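Local coordinates for beta-N-acetylhexosaminidase (Bacteroides fragilis, PDB 4PYS), which probably removes terminal N-acetylhexosamine residues from glycoconjugates by hydrolysis, as a family 20 glycoside hydrolase with a TIM-barrel catalytic domain, at residues E170-R175 with P195-F200; M136-R141 with W436-V441; G40-L45 with A97-A102; D154-L159 with R216-V221. All coordinates share one frame; numbering follows the deposited sequence.

Contact 1: residues E170-R175 with P195-F200; sequences EGLGWR and PEQQGF
The guanidinium of Arg175 plugs into the backbone of the 195-200 loop and makes the tight part of this contact. Its NH1 sends one nearly straight bond to Gly199 O (2.9 Å, N-H...O 164°), which it meets on a lone pair in the carbonyl plane, the oxygen lying at the edge of the guanidinium. NH1 and NH2 together clasp Gln197 O end-on, each at 3.0 Å; both come from above the same face of that carbonyl, and both bonds are more bent. A turn of the chain at chi2 (-146°) swings the charged end toward the loop. At the backbone end of the arginine, Phe200 CB rests 3.4 Å from Arg175 O while the ring leads away to helix 183-186. The other side is looser: Leu172 CD1 grazes Gln197 NE2 at 3.8 Å, and that amide is turned to Arg141 O and, through OE1, to Gly194 N. Between, a water donates to Leu172 O (2.7 Å) and to Gln197 O. A buried cation thus meets peptide oxygens; its charge is probably stabilised by several carbonyl dipoles, and weak bonds to Ser139 O and Gly140 O tie the chain after strand 173-174 to a further backbone segment.

Contact 2: residues M136-R141 with W436-V441; sequences MLDSGR and WTDDGV
Asp138 and Thr437 are joined by two hydrogen bonds: Thr437 N gives a straight one to Asp138 OD2 (3.0 Å, 166°), and Thr437 OG1 donates to Asp138 O at 3.0 Å from above the carbonyl plane. Arg141 NH2 reaches the same OD2 from the opposite face of the carboxylate in a 2.9 Å salt bridge, while OD1 accepts from Gly140 N, an Asx turn, and from Arg141 N, which extends it to an Asx motif. Four N-H groups therefore fix the rotation of this carboxylate. Asp438 adds a second acid to the network, its OD1 lying over one face of the Arg141 guanidinium, 3.4 Å from NH2; no N-H points at it, so the attraction is one of charge alone. Outside this polar knot, Trp436 packs on Met136, a selenomethionine. The bend at chi3 (82°) lays its CE over the face of the six-membered ring in a CH-pi contact, 3.4 Å from the centroid, with SE at 3.9 Å in a Met-aromatic contact. These residues sit at and just past the C-terminal ends of the adjacent parallel strands 132-138 and 428-435; this is the end of a TIM barrel where the active site lies, consistent with a place in or near the pocket.

Contact 3: residues G40-L45 with A97-A102; sequences GSFIRL and AGFIYA
Phe42 and Phe99 lean on one another to form the aromatic half of this contact. Their centroids are 4.6 Å apart and their planes 33° from parallel, an oblique pairing in which Phe42 CE2 comes within 3.5 Å of Phe99 CD2. The methylene takes part too: Phe99 CB sits over the face of Phe42 in a CH-pi contact, 3.9 Å from the centroid. On the aliphatic side Ile100 uses two branches, CG1 against Phe42 CB at 3.9 Å and the methyl CG2 against Leu45 CD2 at 3.7 Å, the Leu45 and Ile100 side chains crossing at about a right angle. Phe42 can serve both neighbours because its CG stands between the backbone N and the carbonyl carbon (chi1 62°), which sets the ring against Phe99 while CB faces Ile100 CG1. No hydrogen bond crosses the interface. In the next shell, Trp69 meets the Phe42 ring, Ile103 touches both Phe42 and Leu45, and Val91 and Ala93 of strand 89-93 back Phe99. Helix 96-109 thus lies between the sheet and the chain at Phe42 and the start of helix 43-49, a layered helix-on-sheet packing that fits the alpha/beta domain preceding the catalytic barrel in family 20 enzymes.

Contact 4: residues D154-L159 with R216-V221; sequences DMASML and RGITVV
Asp154 and Arg216 supply the ionic link between helix 146-158 and the turn leading into strand 219-223. Arg216 NH2 donates to Asp154 OD1 at 2.9 Å; the oxygen lies at the edge of the guanidinium and near its plane, but the nitrogen stands above the carboxylate plane, the two flat groups being 62° apart. Bends at chi2 and chi3 carry the arginine along helix 146-158, past Ser157 to Asp154. Both ions have further partners: Asp154 OD2 pairs with Lys49 and Arg216 NH2 with Glu48, while Tyr212 receives Arg216 NE at its backbone carbonyl and offers its ring for a cation-pi contact.

The neutral hydrogen bond is Ser157 OG to Arg216 O, 2.7 Å long, met on a lone pair in the carbonyl plane. Its hydroxyl points there because OG is turned away from the backbone N (chi1 -173°), and Gln104 NE2 bonds to the same OG.

Apolar packing completes the contact: Ile218 CD1 lies 3.9 Å from Ala156 CB, with Ile218 CG1 against Ser157 CB at 4.1 Å.

Gly217, with positive phi, is the C-prime residue of a Schellman motif that ends helix 203-214, so the chain turns at this point from helix into strand. Helix 146-158 packs against that turn, strand 163-170 touches Ile218 through Phe164, and helix 453-462 flanks Leu159, just after helix 146-158.

In the fold
Contact 3 closes first along the chain, within the N-terminal family 20 domain; the other three lie in the catalytic domain. Contact 2 spans the longest loop, which holds contact 4, and contact 4 in turn encloses contact 1. These three reach the same barrel sheet. Contacts 1 and 2, centres 10 Å apart, touch beyond the C-terminal ends of strands 132-138 and 163-170, where they share a set of backbone carbonyls. Contact 4, 19 Å from contact 2 between centres, lies toward the other end of the barrel. There Ile100 and Leu45 of contact 3 pack on Arg216, so contacts 3 and 4, centres 11 Å apart, join the two domains.

Contact 1: residues E170-R175 with P195-F200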
loop_
_atom_site.group_PDB
_atom_site.type_symbol
_atom_site.label_atom_id
_atom_site.label_comp_id
_atom_site.label_asym_id
_atom_site.label_seq_id
_atom_site.Cartn_x
_atom_site.Cartn_y
_atom_site.Cartn_z
ATOM N N GLU A 170 -5.770 -6.280 -14.445
ATOM C CA GLU A 170 -7.142 -6.690 -14.189
ATOM C C GLU A 170 -7.723 -7.123 -15.514
ATOM O O GLU A 170 -7.121 -6.868 -16.568
ATOM C CB GLU A 170 -7.957 -5.506 -13.674
ATOM C CG GLU A 170 -8.024 -5.414 -12.165
ATOM C CD GLU A 170 -8.758 -6.594 -11.571
ATOM O OE1 GLU A 170 -9.614 -7.161 -12.283
ATOM O OE2 GLU A 170 -8.477 -6.959 -10.407
ATOM N N GLY A 171 -8.893 -7.757 -15.481
ATOM C CA GLY A 171 -9.575 -8.122 -16.714
ATOM C C GLY A 171 -9.855 -6.879 -17.548
ATOM O O GLY A 171 -9.809 -6.911 -18.773
ATOM N N LEU A 172 -10.111 -5.769 -16.858
ATOM C CA LEU A 172 -10.472 -4.512 -17.505
ATOM C C LEU A 172 -9.281 -3.650 -17.880
ATOM O O LEU A 172 -9.462 -2.538 -18.376
ATOM C CB LEU A 172 -11.368 -3.689 -16.580
ATOM C CG LEU A 172 -12.871 -3.894 -16.704
ATOM C CD1 LEU A 172 -13.587 -3.218 -15.544
ATOM C CD2 LEU A 172 -13.358 -3.359 -18.037
ATOM N N GLY A 173 -8.065 -4.125 -17.617
ATOM C CA GLY A 173 -6.895 -3.325 -17.925
ATOM C C GLY A 173 -5.584 -3.925 -17.469
ATOM O O GLY A 173 -5.404 -4.237 -16.290
ATOM N N TRP A 174 -4.668 -4.091 -18.415
ATOM C CA TRP A 174 -3.291 -4.424 -18.084
ATOM C C TRP A 174 -2.511 -3.131 -18.241
ATOM O O TRP A 174 -2.401 -2.615 -19.348
ATOM C CB TRP A 174 -2.744 -5.465 -19.064
ATOM C CG TRP A 174 -1.352 -5.853 -18.739
ATOM C CD1 TRP A 174 -0.220 -5.112 -18.933
ATOM C CD2 TRP A 174 -0.931 -7.078 -18.134
ATOM N NE1 TRP A 174 0.879 -5.804 -18.484
ATOM C CE2 TRP A 174 0.470 -7.014 -17.987
ATOM C CE3 TRP A 174 -1.605 -8.219 -17.692
ATOM C CZ2 TRP A 174 1.215 -8.065 -17.427
ATOM C CZ3 TRP A 174 -0.869 -9.258 -17.138
ATOM C CH2 TRP A 174 0.526 -9.174 -17.012
ATOM N N ARG A 175 -1.972 -2.597 -17.151
ATOM C CA ARG A 175 -1.383 -1.263 -17.225
ATOM C C ARG A 175 0.117 -1.192 -17.002
ATOM O O ARG A 175 0.670 -0.091 -16.920
ATOM C CB ARG A 175 -2.115 -0.308 -16.266
ATOM C CG ARG A 175 -3.615 -0.360 -16.474
ATOM C CD ARG A 175 -4.318 0.967 -16.258
ATOM N NE ARG A 175 -5.749 0.711 -16.145
ATOM C CZ ARG A 175 -6.605 0.799 -17.151
ATOM N NH1 ARG A 175 -6.188 1.190 -18.352
ATOM N NH2 ARG A 175 -7.886 0.516 -16.953
ATOM N N PRO A 195 -15.181 5.963 -18.565
ATOM C CA PRO A 195 -14.397 7.139 -18.181
ATOM C C PRO A 195 -13.113 6.747 -17.481
ATOM O O PRO A 195 -13.150 5.962 -16.529
ATOM C CB PRO A 195 -15.319 7.854 -17.190
ATOM C CG PRO A 195 -16.696 7.488 -17.647
ATOM C CD PRO A 195 -16.580 6.058 -18.107
ATOM N N GLU A 196 -11.998 7.296 -17.951
ATOM C CA GLU A 196 -10.694 7.063 -17.342
ATOM C C GLU A 196 -10.289 5.587 -17.297
ATOM O O GLU A 196 -9.567 5.179 -16.397
ATOM C CB GLU A 196 -10.615 7.689 -15.936
ATOM C CG GLU A 196 -10.796 9.208 -15.948
ATOM C CD GLU A 196 -10.810 9.827 -14.557
ATOM O OE1 GLU A 196 -10.472 9.132 -13.576
ATOM O OE2 GLU A 196 -11.162 11.023 -14.450
ATOM N N GLN A 197 -10.727 4.786 -18.271
ATOM C CA GLN A 197 -10.332 3.374 -18.273
ATOM C C GLN A 197 -9.220 3.048 -19.277
ATOM O O GLN A 197 -8.853 1.882 -19.443
ATOM C CB GLN A 197 -11.545 2.459 -18.467
ATOM C CG GLN A 197 -12.441 2.392 -17.221
ATOM C CD GLN A 197 -13.489 1.297 -17.297
ATOM O OE1 GLN A 197 -14.155 1.129 -18.315
ATOM N NE2 GLN A 197 -13.649 0.551 -16.208
ATOM N N GLN A 198 -8.666 4.075 -19.918
ATOM C CA GLN A 198 -7.644 3.871 -20.950
ATOM C C GLN A 198 -6.297 4.437 -20.510
ATOM O O GLN A 198 -6.225 5.548 -19.986
ATOM C CB GLN A 198 -8.067 4.508 -22.280
ATOM C CG GLN A 198 -9.467 4.126 -22.753
ATOM C CD GLN A 198 -10.563 4.880 -22.009
ATOM O OE1 GLN A 198 -10.369 6.019 -21.575
ATOM N NE2 GLN A 198 -11.715 4.235 -21.838
ATOM N N GLY A 199 -5.230 3.666 -20.708
ATOM C CA GLY A 199 -3.892 4.165 -20.447
ATOM C C GLY A 199 -3.035 3.195 -19.665
ATOM O O GLY A 199 -3.559 2.287 -19.020
ATOM N N PHE A 200 -1.720 3.393 -19.705
ATOM C CA PHE A 200 -0.811 2.504 -18.983
ATOM C C PHE A 200 0.399 3.255 -18.466
ATOM O O PHE A 200 0.620 4.420 -18.816
ATOM C CB PHE A 200 -0.361 1.348 -19.881
ATOM C CG PHE A 200 0.423 1.786 -21.087
ATOM C CD1 PHE A 200 -0.231 2.210 -22.232
ATOM C CD2 PHE A 200 1.816 1.777 -21.072
ATOM C CE1 PHE A 200 0.485 2.615 -23.361
ATOM C CE2 PHE A 200 2.541 2.180 -22.195
ATOM C CZ PHE A 200 1.871 2.601 -23.338
HETATM O O HOH W 1 -8.479 -0.869 -20.308
#

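Contact 2: residues M136-R141 with W436-V441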
loop_
_atom_site.group_PDB
_atom_site.type_symbol
_atom_site.label_atom_id
_atom_site.label_comp_id
_atom_site.label_asym_id
_atom_site.label_seq_id
_atom_site.Cartn_x
_atom_site.Cartn_y
_atom_site.Cartn_z
HETATM N N MSE A 136 -3.254 0.019 -0.851
HETATM C CA MSE A 136 -3.357 -0.492 -2.218
HETATM C C MSE A 136 -4.285 0.358 -3.071
HETATM O O MSE A 136 -5.385 0.714 -2.637
HETATM C CB MSE A 136 -3.914 -1.916 -2.212
HETATM C CG MSE A 136 -3.843 -2.568 -3.603
HETATM SE SE MSE A 136 -5.259 -3.861 -3.901
HETATM C CE MSE A 136 -6.654 -2.618 -4.414
ATOM N N LEU A 137 -3.860 0.669 -4.296
ATOM C CA LEU A 137 -4.737 1.362 -5.243
ATOM C C LEU A 137 -4.957 0.467 -6.447
ATOM O O LEU A 137 -4.005 -0.118 -6.972
ATOM C CB LEU A 137 -4.130 2.701 -5.683
ATOM C CG LEU A 137 -4.993 3.525 -6.652
ATOM C CD1 LEU A 137 -6.327 3.894 -6.027
ATOM C CD2 LEU A 137 -4.245 4.772 -7.086
ATOM N N ASP A 138 -6.216 0.351 -6.855
ATOM C CA ASP A 138 -6.615 -0.432 -8.020
ATOM C C ASP A 138 -6.437 0.431 -9.261
ATOM O O ASP A 138 -7.287 1.272 -9.571
ATOM C CB ASP A 138 -8.084 -0.843 -7.851
ATOM C CG ASP A 138 -8.639 -1.650 -9.015
ATOM O OD1 ASP A 138 -7.945 -1.915 -10.035
ATOM O OD2 ASP A 138 -9.821 -2.020 -8.898
ATOM N N SER A 139 -5.312 0.227 -9.946
ATOM C CA SER A 139 -5.035 0.855 -11.232
ATOM C C SER A 139 -5.293 -0.135 -12.360
ATOM O O SER A 139 -4.834 0.069 -13.471
ATOM C CB SER A 139 -3.575 1.316 -11.306
ATOM O OG SER A 139 -3.282 2.290 -10.320
ATOM N N GLY A 140 -6.005 -1.222 -12.082
ATOM C CA GLY A 140 -6.360 -2.149 -13.149
ATOM C C GLY A 140 -7.688 -1.752 -13.781
ATOM O O GLY A 140 -7.795 -1.585 -15.003
ATOM N N ARG A 141 -8.710 -1.584 -12.947
ATOM C CA ARG A 141 -10.048 -1.245 -13.453
ATOM C C ARG A 141 -10.141 0.191 -13.945
ATOM O O ARG A 141 -10.964 0.519 -14.816
ATOM C CB ARG A 141 -11.085 -1.438 -12.349
ATOM C CG ARG A 141 -11.224 -2.873 -11.898
ATOM C CD ARG A 141 -12.399 -3.056 -10.954
ATOM N NE ARG A 141 -12.668 -4.471 -10.723
ATOM C CZ ARG A 141 -11.944 -5.245 -9.921
ATOM N NH1 ARG A 141 -12.258 -6.526 -9.773
ATOM N NH2 ARG A 141 -10.901 -4.739 -9.272
ATOM N N TRP A 436 -10.355 -0.225 -4.005
ATOM C CA TRP A 436 -10.693 -0.880 -5.263
ATOM C C TRP A 436 -11.555 0.066 -6.077
ATOM O O TRP A 436 -12.396 0.770 -5.530
ATOM C CB TRP A 436 -11.471 -2.175 -5.002
ATOM C CG TRP A 436 -10.654 -3.188 -4.275
ATOM C CD1 TRP A 436 -10.608 -3.397 -2.925
ATOM C CD2 TRP A 436 -9.738 -4.123 -4.859
ATOM N NE1 TRP A 436 -9.719 -4.412 -2.635
ATOM C CE2 TRP A 436 -9.173 -4.872 -3.805
ATOM C CE3 TRP A 436 -9.343 -4.400 -6.171
ATOM C CZ2 TRP A 436 -8.230 -5.880 -4.024
ATOM C CZ3 TRP A 436 -8.410 -5.407 -6.388
ATOM C CH2 TRP A 436 -7.863 -6.131 -5.317
ATOM N N THR A 437 -11.356 0.083 -7.388
ATOM C CA THR A 437 -12.077 1.044 -8.224
ATOM C C THR A 437 -13.247 0.452 -9.017
ATOM O O THR A 437 -13.665 1.010 -10.041
ATOM C CB THR A 437 -11.099 1.870 -9.115
ATOM O OG1 THR A 437 -10.247 0.987 -9.865
ATOM C CG2 THR A 437 -10.224 2.763 -8.238
ATOM N N ASP A 438 -13.799 -0.660 -8.523
ATOM C CA ASP A 438 -15.024 -1.246 -9.089
ATOM C C ASP A 438 -16.128 -0.196 -9.219
ATOM O O ASP A 438 -16.231 0.714 -8.380
ATOM C CB ASP A 438 -15.587 -2.345 -8.172
ATOM C CG ASP A 438 -14.580 -3.419 -7.837
ATOM O OD1 ASP A 438 -13.389 -3.089 -7.632
ATOM O OD2 ASP A 438 -14.991 -4.601 -7.759
ATOM N N ASP A 439 -16.960 -0.353 -10.241
ATOM C CA ASP A 439 -18.140 0.494 -10.460
ATOM C C ASP A 439 -17.799 1.910 -10.927
ATOM O O ASP A 439 -18.589 2.833 -10.731
ATOM C CB ASP A 439 -19.050 0.543 -9.216
ATOM C CG ASP A 439 -19.996 -0.636 -9.132
ATOM O OD1 ASP A 439 -20.416 -1.143 -10.190
ATOM O OD2 ASP A 439 -20.337 -1.040 -8.000
ATOM N N GLY A 440 -16.633 2.081 -11.542
ATOM C CA GLY A 440 -16.300 3.350 -12.173
ATOM C C GLY A 440 -15.883 4.463 -11.227
ATOM O O GLY A 440 -16.302 5.608 -11.399
ATOM N N VAL A 441 -15.059 4.132 -10.237
ATOM C CA VAL A 441 -14.504 5.140 -9.338
ATOM C C VAL A 441 -13.368 5.891 -10.036
ATOM O O VAL A 441 -12.253 5.385 -10.153
ATOM C CB VAL A 441 -14.001 4.508 -8.026
ATOM C CG1 VAL A 441 -13.334 5.565 -7.125
ATOM C CG2 VAL A 441 -15.158 3.832 -7.295
#

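Contact 3: residues G40-L45 with A97-A102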
loop_
_atom_site.group_PDB
_atom_site.type_symbol
_atom_site.label_atom_id
_atom_site.label_comp_id
_atom_site.label_asym_id
_atom_site.label_seq_id
_atom_site.Cartn_x
_atom_site.Cartn_y
_atom_site.Cartn_z
ATOM N N GLY A 40 21.449 12.099 1.779
ATOM C CA GLY A 40 20.888 11.970 0.443
ATOM C C GLY A 40 19.554 11.251 0.301
ATOM O O GLY A 40 18.759 11.573 -0.584
ATOM N N SER A 41 19.289 10.283 1.170
ATOM C CA SER A 41 18.109 9.437 1.006
ATOM C C SER A 41 16.816 10.075 1.517
ATOM O O SER A 41 15.733 9.782 1.011
ATOM C CB SER A 41 18.310 8.133 1.750
ATOM O OG SER A 41 18.207 8.397 3.132
ATOM N N PHE A 42 16.923 10.924 2.537
ATOM C CA PHE A 42 15.732 11.532 3.127
ATOM C C PHE A 42 15.606 13.018 2.834
ATOM O O PHE A 42 14.546 13.614 3.036
ATOM C CB PHE A 42 15.681 11.281 4.639
ATOM C CG PHE A 42 16.837 11.868 5.404
ATOM C CD1 PHE A 42 16.801 13.184 5.840
ATOM C CD2 PHE A 42 17.946 11.093 5.710
ATOM C CE1 PHE A 42 17.852 13.723 6.550
ATOM C CE2 PHE A 42 19.000 11.623 6.420
ATOM C CZ PHE A 42 18.952 12.943 6.845
ATOM N N ILE A 43 16.680 13.617 2.338
ATOM C CA ILE A 43 16.744 15.068 2.276
ATOM C C ILE A 43 15.838 15.708 1.213
ATOM O O ILE A 43 15.406 16.848 1.377
ATOM C CB ILE A 43 18.199 15.561 2.145
ATOM C CG1 ILE A 43 18.335 16.947 2.771
ATOM C CG2 ILE A 43 18.668 15.525 0.696
ATOM C CD1 ILE A 43 17.844 16.997 4.214
ATOM N N ARG A 44 15.545 14.989 0.131
ATOM C CA ARG A 44 14.646 15.528 -0.884
ATOM C C ARG A 44 13.245 15.769 -0.306
ATOM O O ARG A 44 12.572 16.741 -0.666
ATOM C CB ARG A 44 14.590 14.616 -2.110
ATOM C CG ARG A 44 15.801 14.762 -3.029
ATOM C CD ARG A 44 15.629 13.983 -4.326
ATOM N NE ARG A 44 16.110 12.609 -4.206
ATOM C CZ ARG A 44 17.375 12.243 -4.400
ATOM N NH1 ARG A 44 18.288 13.155 -4.717
ATOM N NH2 ARG A 44 17.731 10.971 -4.274
ATOM N N LEU A 45 12.824 14.903 0.611
ATOM C CA LEU A 45 11.522 15.074 1.264
ATOM C C LEU A 45 11.528 16.294 2.181
ATOM O O LEU A 45 10.549 17.045 2.244
ATOM C CB LEU A 45 11.126 13.821 2.052
ATOM C CG LEU A 45 9.738 13.828 2.700
ATOM C CD1 LEU A 45 8.645 13.917 1.633
ATOM C CD2 LEU A 45 9.528 12.593 3.575
ATOM N N ALA A 97 14.411 5.231 7.028
ATOM C CA ALA A 97 12.960 5.264 7.248
ATOM C C ALA A 97 12.610 6.114 8.464
ATOM O O ALA A 97 11.670 6.916 8.436
ATOM C CB ALA A 97 12.419 3.858 7.413
ATOM N N GLY A 98 13.368 5.931 9.538
ATOM C CA GLY A 98 13.174 6.736 10.733
ATOM C C GLY A 98 13.279 8.224 10.470
ATOM O O GLY A 98 12.479 8.997 10.982
ATOM N N PHE A 99 14.257 8.639 9.663
ATOM C CA PHE A 99 14.403 10.060 9.354
ATOM C C PHE A 99 13.208 10.573 8.561
ATOM O O PHE A 99 12.749 11.697 8.752
ATOM C CB PHE A 99 15.688 10.300 8.548
ATOM C CG PHE A 99 16.951 10.268 9.373
ATOM C CD1 PHE A 99 17.077 11.043 10.529
ATOM C CD2 PHE A 99 18.026 9.473 8.984
ATOM C CE1 PHE A 99 18.268 11.022 11.279
ATOM C CE2 PHE A 99 19.207 9.433 9.736
ATOM C CZ PHE A 99 19.323 10.218 10.884
ATOM N N ILE A 100 12.706 9.751 7.656
ATOM C CA ILE A 100 11.538 10.143 6.876
ATOM C C ILE A 100 10.314 10.317 7.770
ATOM O O ILE A 100 9.563 11.294 7.650
ATOM C CB ILE A 100 11.283 9.126 5.747
ATOM C CG1 ILE A 100 12.351 9.335 4.669
ATOM C CG2 ILE A 100 9.862 9.296 5.169
ATOM C CD1 ILE A 100 12.435 8.257 3.657
ATOM N N TYR A 101 10.134 9.396 8.704
ATOM C CA TYR A 101 8.995 9.507 9.597
ATOM C C TYR A 101 9.159 10.677 10.558
ATOM O O TYR A 101 8.178 11.344 10.889
ATOM C CB TYR A 101 8.750 8.174 10.325
ATOM C CG TYR A 101 8.401 7.072 9.342
ATOM C CD1 TYR A 101 7.622 7.345 8.224
ATOM C CD2 TYR A 101 8.882 5.773 9.509
ATOM C CE1 TYR A 101 7.306 6.340 7.295
ATOM C CE2 TYR A 101 8.569 4.764 8.592
ATOM C CZ TYR A 101 7.780 5.062 7.492
ATOM O OH TYR A 101 7.469 4.075 6.569
ATOM N N ALA A 102 10.390 10.950 10.990
ATOM C CA ALA A 102 10.631 12.165 11.781
ATOM C C ALA A 102 10.239 13.416 11.000
ATOM O O ALA A 102 9.663 14.351 11.555
ATOM C CB ALA A 102 12.103 12.250 12.233
#

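Contact 4: residues D154-L159 with R216-V221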
loop_
_atom_site.group_PDB
_atom_site.type_symbol
_atom_site.label_atom_id
_atom_site.label_comp_id
_atom_site.label_asym_id
_atom_site.label_seq_id
_atom_site.Cartn_x
_atom_site.Cartn_y
_atom_site.Cartn_z
ATOM N N ASP A 154 2.502 9.722 -1.719
ATOM C CA ASP A 154 2.793 10.791 -0.767
ATOM C C ASP A 154 1.896 10.662 0.464
ATOM O O ASP A 154 2.348 10.862 1.600
ATOM C CB ASP A 154 2.588 12.148 -1.450
ATOM C CG ASP A 154 3.299 13.283 -0.744
ATOM O OD1 ASP A 154 4.476 13.111 -0.343
ATOM O OD2 ASP A 154 2.676 14.358 -0.593
HETATM N N MSE A 155 0.628 10.314 0.250
HETATM C CA MSE A 155 -0.291 10.099 1.376
HETATM C C MSE A 155 0.201 8.970 2.273
HETATM O O MSE A 155 0.197 9.082 3.507
HETATM C CB MSE A 155 -1.696 9.762 0.871
HETATM C CG MSE A 155 -2.635 9.395 2.010
HETATM SE SE MSE A 155 -4.177 8.387 1.381
HETATM C CE MSE A 155 -3.252 6.720 1.013
ATOM N N ALA A 156 0.631 7.882 1.660
ATOM C CA ALA A 156 1.066 6.719 2.429
ATOM C C ALA A 156 2.223 7.118 3.333
ATOM O O ALA A 156 2.241 6.789 4.513
ATOM C CB ALA A 156 1.477 5.591 1.476
ATOM N N SER A 157 3.172 7.862 2.782
ATOM C CA SER A 157 4.329 8.323 3.561
ATOM C C SER A 157 3.897 9.266 4.672
ATOM O O SER A 157 4.387 9.181 5.804
ATOM C CB SER A 157 5.317 9.048 2.648
ATOM O OG SER A 157 6.509 9.366 3.358
HETATM N N MSE A 158 2.962 10.150 4.348
HETATM C CA MSE A 158 2.453 11.129 5.306
HETATM C C MSE A 158 1.849 10.444 6.528
HETATM O O MSE A 158 1.910 10.973 7.640
HETATM C CB MSE A 158 1.392 12.014 4.618
HETATM C CG MSE A 158 0.742 13.039 5.530
HETATM SE SE MSE A 158 -0.614 14.028 4.532
HETATM C CE MSE A 158 -1.910 12.556 4.338
ATOM N N LEU A 159 1.274 9.264 6.313
ATOM C CA LEU A 159 0.583 8.535 7.370
ATOM C C LEU A 159 1.492 7.459 7.964
ATOM O O LEU A 159 1.032 6.580 8.704
ATOM C CB LEU A 159 -0.687 7.899 6.799
ATOM C CG LEU A 159 -1.738 8.929 6.344
ATOM C CD1 LEU A 159 -2.964 8.247 5.779
ATOM C CD2 LEU A 159 -2.133 9.838 7.483
ATOM N N ARG A 216 10.479 9.063 -0.234
ATOM C CA ARG A 216 9.610 9.217 0.926
ATOM C C ARG A 216 9.358 7.905 1.673
ATOM O O ARG A 216 8.341 7.735 2.344
ATOM C CB ARG A 216 8.319 9.984 0.565
ATOM C CG ARG A 216 7.515 9.443 -0.592
ATOM C CD ARG A 216 6.835 10.582 -1.380
ATOM N NE ARG A 216 7.815 11.277 -2.214
ATOM C CZ ARG A 216 7.895 12.597 -2.338
ATOM N NH1 ARG A 216 8.834 13.132 -3.099
ATOM N NH2 ARG A 216 7.043 13.379 -1.701
ATOM N N GLY A 217 10.314 6.982 1.575
ATOM C CA GLY A 217 10.309 5.785 2.400
ATOM C C GLY A 217 9.286 4.728 2.031
ATOM O O GLY A 217 8.937 3.880 2.857
ATOM N N ILE A 218 8.810 4.772 0.789
ATOM C CA ILE A 218 7.764 3.849 0.344
ATOM C C ILE A 218 8.327 2.821 -0.627
ATOM O O ILE A 218 8.973 3.187 -1.605
ATOM C CB ILE A 218 6.618 4.605 -0.358
ATOM C CG1 ILE A 218 5.901 5.521 0.638
ATOM C CG2 ILE A 218 5.626 3.620 -0.969
ATOM C CD1 ILE A 218 5.324 4.776 1.844
ATOM N N THR A 219 8.080 1.541 -0.350
ATOM C CA THR A 219 8.432 0.462 -1.271
ATOM C C THR A 219 7.197 0.156 -2.107
ATOM O O THR A 219 6.111 -0.035 -1.564
ATOM C CB THR A 219 8.862 -0.782 -0.493
ATOM O OG1 THR A 219 10.086 -0.496 0.208
ATOM C CG2 THR A 219 9.074 -1.982 -1.426
ATOM N N VAL A 220 7.349 0.140 -3.424
ATOM C CA VAL A 220 6.205 -0.099 -4.311
ATOM C C VAL A 220 6.109 -1.589 -4.636
ATOM O O VAL A 220 7.006 -2.151 -5.246
ATOM C CB VAL A 220 6.323 0.701 -5.608
ATOM C CG1 VAL A 220 5.134 0.406 -6.524
ATOM C CG2 VAL A 220 6.384 2.204 -5.290
ATOM N N VAL A 221 5.021 -2.214 -4.201
ATOM C CA VAL A 221 4.804 -3.646 -4.385
ATOM C C VAL A 221 3.869 -3.823 -5.581
ATOM O O VAL A 221 2.695 -3.502 -5.496
ATOM C CB VAL A 221 4.143 -4.239 -3.148
ATOM C CG1 VAL A 221 3.913 -5.748 -3.320
ATOM C CG2 VAL A 221 5.015 -3.994 -1.919
#